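Local coordinates for protein geobacter metallireducens SMUG1 (Geobacter metallireducens, PDB 5H9I) that belongs to the uracil DNA glycosylase superfamily as a SMUG1-type member and holds xanthine in a pocket of its fold, at residues Tyr36-Glu39 against Pro40-Tyr44; Ala226-Ala229 against Leu230-Leu233. One frame throughout, in Å; residues are numbered along the deposited sequence.

Contact 1: Tyr36-Glu39 against Pro40-Tyr44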
loop_
_atom_site.group_PDB
_atom_site.type_symbol
_atom_site.label_atom_id
_atom_site.label_comp_id
_atom_site.label_asym_id
_atom_site.label_seq_id
_atom_site.Cartn_x
_atom_site.Cartn_y
_atom_site.Cartn_z
ATOM N N TYR A 36 -13.812 4.941 2.370
ATOM C CA TYR A 36 -13.982 6.379 2.413
ATOM C C TYR A 36 -13.227 7.199 1.375
ATOM O O TYR A 36 -13.491 8.325 1.186
ATOM C CB TYR A 36 -13.721 6.908 3.842
ATOM C CG TYR A 36 -12.315 6.830 4.352
ATOM C CD1 TYR A 36 -11.372 7.713 3.909
ATOM C CD2 TYR A 36 -11.959 5.930 5.299
ATOM C CE1 TYR A 36 -10.102 7.674 4.391
ATOM C CE2 TYR A 36 -10.692 5.897 5.802
ATOM C CZ TYR A 36 -9.760 6.757 5.330
ATOM O OH TYR A 36 -8.521 6.732 5.832
ATOM N N ALA A 37 -12.297 6.546 0.694
ATOM C CA ALA A 37 -11.550 7.181 -0.386
ATOM C C ALA A 37 -11.606 6.293 -1.623
ATOM O O ALA A 37 -10.659 6.113 -2.302
ATOM C CB ALA A 37 -10.106 7.428 0.016
ATOM N N ARG A 38 -12.792 5.788 -1.873
ATOM C CA ARG A 38 -12.991 4.825 -2.928
ATOM C C ARG A 38 -12.777 5.395 -4.332
ATOM O O ARG A 38 -12.178 4.785 -5.113
ATOM C CB ARG A 38 -14.360 4.140 -2.783
ATOM C CG ARG A 38 -14.543 3.042 -3.837
ATOM C CD ARG A 38 -15.608 1.977 -3.592
ATOM N NE ARG A 38 -15.520 0.877 -4.572
ATOM C CZ ARG A 38 -15.926 0.978 -5.826
ATOM N NH1 ARG A 38 -16.452 2.104 -6.242
ATOM N NH2 ARG A 38 -15.810 -0.035 -6.673
ATOM N N GLU A 39 -13.247 6.600 -4.571
ATOM C CA GLU A 39 -13.150 7.192 -5.896
ATOM C C GLU A 39 -11.693 7.395 -6.265
ATOM O O GLU A 39 -11.248 6.947 -7.320
ATOM C CB GLU A 39 -14.039 8.445 -6.134
ATOM C CG GLU A 39 -15.469 7.994 -6.109
ATOM C CD GLU A 39 -16.463 9.087 -6.406
ATOM O OE1 GLU A 39 -16.058 10.237 -6.313
ATOM O OE2 GLU A 39 -17.567 8.641 -6.801
ATOM N N PRO A 40 -10.890 8.012 -5.383
ATOM C CA PRO A 40 -9.472 8.174 -5.797
ATOM C C PRO A 40 -8.717 6.815 -5.824
ATOM O O PRO A 40 -7.842 6.609 -6.686
ATOM C CB PRO A 40 -8.887 9.136 -4.806
ATOM C CG PRO A 40 -9.916 9.199 -3.707
ATOM C CD PRO A 40 -11.243 8.897 -4.254
ATOM N N HIS A 41 -9.088 5.904 -4.938
ATOM C CA HIS A 41 -8.436 4.575 -4.970
ATOM C C HIS A 41 -8.738 3.846 -6.284
ATOM O O HIS A 41 -7.825 3.328 -6.911
ATOM C CB HIS A 41 -8.936 3.774 -3.807
ATOM C CG HIS A 41 -8.321 2.410 -3.720
ATOM N ND1 HIS A 41 -6.977 2.215 -3.383
ATOM C CD2 HIS A 41 -8.796 1.187 -4.014
ATOM C CE1 HIS A 41 -6.716 0.923 -3.437
ATOM N NE2 HIS A 41 -7.793 0.278 -3.823
ATOM N N VAL A 42 -10.011 3.806 -6.676
ATOM C CA VAL A 42 -10.342 3.166 -7.939
ATOM C C VAL A 42 -9.755 3.895 -9.136
ATOM O O VAL A 42 -9.428 3.258 -10.135
ATOM C CB VAL A 42 -11.892 2.969 -7.996
ATOM C CG1 VAL A 42 -12.300 2.473 -9.368
ATOM C CG2 VAL A 42 -12.337 1.979 -6.916
ATOM N N ALA A 43 -9.667 5.235 -9.097
ATOM C CA ALA A 43 -8.927 5.941 -10.094
ATOM C C ALA A 43 -7.487 5.411 -10.273
ATOM O O ALA A 43 -7.025 5.184 -11.367
ATOM C CB ALA A 43 -8.937 7.468 -9.848
ATOM N N TYR A 44 -6.835 5.243 -9.138
ATOM C CA TYR A 44 -5.440 4.776 -9.198
ATOM C C TYR A 44 -5.420 3.336 -9.742
ATOM O O TYR A 44 -4.634 3.030 -10.652
ATOM C CB TYR A 44 -4.882 4.785 -7.754
ATOM C CG TYR A 44 -3.549 4.081 -7.575
ATOM C CD1 TYR A 44 -2.408 4.605 -8.154
ATOM C CD2 TYR A 44 -3.482 2.898 -6.852
ATOM C CE1 TYR A 44 -1.156 3.988 -8.012
ATOM C CE2 TYR A 44 -2.216 2.265 -6.731
ATOM C CZ TYR A 44 -1.102 2.828 -7.329
ATOM O OH TYR A 44 0.106 2.154 -7.246
#

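Contact 2: Ala226-Ala229 against Leu230-Leu233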
loop_
_atom_site.group_PDB
_atom_site.type_symbol
_atom_site.label_atom_id
_atom_site.label_comp_id
_atom_site.label_asym_id
_atom_site.label_seq_id
_atom_site.Cartn_x
_atom_site.Cartn_y
_atom_site.Cartn_z
ATOM N N ALA A 226 17.341 6.240 -2.180
ATOM C CA ALA A 226 17.205 5.906 -3.596
ATOM C C ALA A 226 18.371 5.083 -4.054
ATOM O O ALA A 226 18.206 4.039 -4.704
ATOM C CB ALA A 226 17.084 7.219 -4.401
ATOM N N GLY A 227 19.621 5.479 -3.667
ATOM C CA GLY A 227 20.755 4.660 -4.034
ATOM C C GLY A 227 20.821 3.302 -3.462
ATOM O O GLY A 227 21.204 2.316 -4.058
ATOM N N THR A 228 20.289 3.150 -2.252
ATOM C CA THR A 228 20.223 1.922 -1.601
ATOM C C THR A 228 19.200 0.982 -2.290
ATOM O O THR A 228 19.435 -0.165 -2.574
ATOM C CB THR A 228 19.842 2.076 -0.108
ATOM O OG1 THR A 228 20.854 2.907 0.561
ATOM C CG2 THR A 228 19.805 0.779 0.553
ATOM N N ALA A 229 18.024 1.534 -2.520
ATOM C CA ALA A 229 16.996 0.736 -3.153
ATOM C C ALA A 229 17.388 0.356 -4.563
ATOM O O ALA A 229 17.082 -0.727 -5.033
ATOM C CB ALA A 229 15.686 1.576 -3.204
ATOM N N LEU A 230 18.085 1.255 -5.171
ATOM C CA LEU A 230 18.516 1.011 -6.565
ATOM C C LEU A 230 19.504 -0.124 -6.608
ATOM O O LEU A 230 19.383 -1.071 -7.458
ATOM C CB LEU A 230 18.892 2.359 -7.241
ATOM C CG LEU A 230 19.308 2.397 -8.619
ATOM C CD1 LEU A 230 18.014 2.053 -9.387
ATOM C CD2 LEU A 230 19.897 3.759 -8.993
ATOM N N ARG A 231 20.435 -0.212 -5.657
ATOM C CA ARG A 231 21.274 -1.359 -5.472
ATOM C C ARG A 231 20.590 -2.686 -5.193
ATOM O O ARG A 231 20.856 -3.711 -5.797
ATOM C CB ARG A 231 22.362 -1.110 -4.354
ATOM C CG ARG A 231 23.092 -2.384 -3.898
ATOM C CD ARG A 231 24.305 -2.117 -2.975
ATOM N NE ARG A 231 23.885 -1.567 -1.689
ATOM C CZ ARG A 231 23.204 -2.236 -0.770
ATOM N NH1 ARG A 231 22.878 -3.513 -0.963
ATOM N NH2 ARG A 231 22.885 -1.632 0.377
ATOM N N GLN A 232 19.574 -2.690 -4.282
ATOM C CA GLN A 232 18.852 -3.814 -3.985
ATOM C C GLN A 232 18.105 -4.356 -5.164
ATOM O O GLN A 232 17.985 -5.532 -5.425
ATOM C CB GLN A 232 17.872 -3.594 -2.825
ATOM C CG GLN A 232 18.648 -3.334 -1.517
ATOM C CD GLN A 232 17.713 -2.926 -0.401
ATOM O OE1 GLN A 232 16.953 -2.019 -0.576
ATOM N NE2 GLN A 232 17.671 -3.648 0.719
ATOM N N LEU A 233 17.459 -3.437 -5.913
ATOM C CA LEU A 233 16.823 -3.883 -7.140
ATOM C C LEU A 233 17.713 -4.531 -8.163
ATOM O O LEU A 233 17.323 -5.470 -8.784
ATOM C CB LEU A 233 16.057 -2.695 -7.757
ATOM C CG LEU A 233 14.824 -2.158 -6.939
ATOM C CD1 LEU A 233 14.461 -0.744 -7.357
ATOM C CD2 LEU A 233 13.661 -3.126 -6.942
#

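Contact 1: Tyr36-Glu39 against Pro40-Tyr44
The flat guanidinium of R38 has CG2 of V42 lying over the centre of one of its faces, with CZ of R38 and that methyl 3.9 Å apart. The same methyl touches the arginine's own stem, 3.9 Å from CG of R38, and so meets both the aliphatic and the charged part of the chain. The R38 chain is extended, with CG turned away from the backbone N (chi1 -176°), and it runs across V42 to D12 of helix 7-19, whose OD2 forms a salt bridge with NH2 of R38. Arginine suits this exposed flank because a long chain with an apolar stem and a charged end can lie over V42 and still reach a carboxylate of another helix. R38 and V42 stand one turn apart at the start of helix 38-48, with A37 in the N-cap position. The opening bond, from H41 N to A37 O, is 3.1 Å long; that from V42 N to R38 O is 2.8 Å and almost straight at 173°. A43 N closes the series on E39 O at 2.9 Å. P40 suits the first turn, where a backbone N-H is not needed for the i to i+4 ladder; its ring packs CG against CB of A37 at 4.1 Å and leans on I86 beyond. The backbone N-H groups of R38 and E39 hydrogen-bond to hydroxyls of a bound glycerol, probably from the crystallisation liquor. H41, buried, uses both ring nitrogens: ND1 pairs with the carbonyl of G71, and NE2 with the hydroxyl of S11.

Contact 2: Ala226-Ala229 against Leu230-Leu233
In T228 (chi1 -60°) the methyl CG2, and in R231 (chi1 168°) CG, stand anti to the backbone N, and the two side chains run side by side. The arginine chain then bends at its third torsion, 67°, which brings NH2 of R231 to 3.9 Å from CG2 of T228, an oblique van der Waals approach. Its other terminal nitrogen, NH1, forms a salt bridge with E235 one turn on. T228 divides its branches: the methyl lies along R231 and Q232, while OG1 turns back to bond the carbonyl of D224, so one residue offers a methyl to the flank of its neighbours and a hydroxyl to the backbone. CG of Q232 passes 3.4 Å from T228 O, and the extended chain carries OE1 to the backbone N-H of I212, just beyond strand 207-211. The segments form successive turns of helix 219-235, which is kinked at A226 and G227, whose nitrogens lack bonds to the preceding turn; N of G227 instead takes OD1 of D224. From there the i to i+4 bonds resume. L230 N meets A226 O at 2.8 Å, R231 N meets G227 O at 3.1 Å, and L233 N reaches A229 O at 2.9 Å in a nearly straight bond of 172°. A226, G227 and A229 add little bulk to this turn, and A226 packs on F120 of helix 112-125. L230 reaches F120 and R124 of that same helix, and F240 besides, whereas L233 is buried against I211, V238 and F240.

Contact 1 comes first along the chain and closes well before contact 2 opens. They occupy different helices, 38-48 and 219-235, the latter the last helix of the chain, on opposite sides of the molecule's centre; their own centres are 30 Å apart and their nearest atoms about 15 Å, so they do not touch. The two helices meet opposite edge strands of the four-stranded parallel sheet: Y44 in contact 1 bonds the carbonyl of V137 in strand 135-139, whereas Q232 and L233 in contact 2 lie on strand 207-211. Each is also near a different ligand, the side chain of H41 about 9 Å from bound xanthine and that of L230 about 7 Å from bound pentanoic acid.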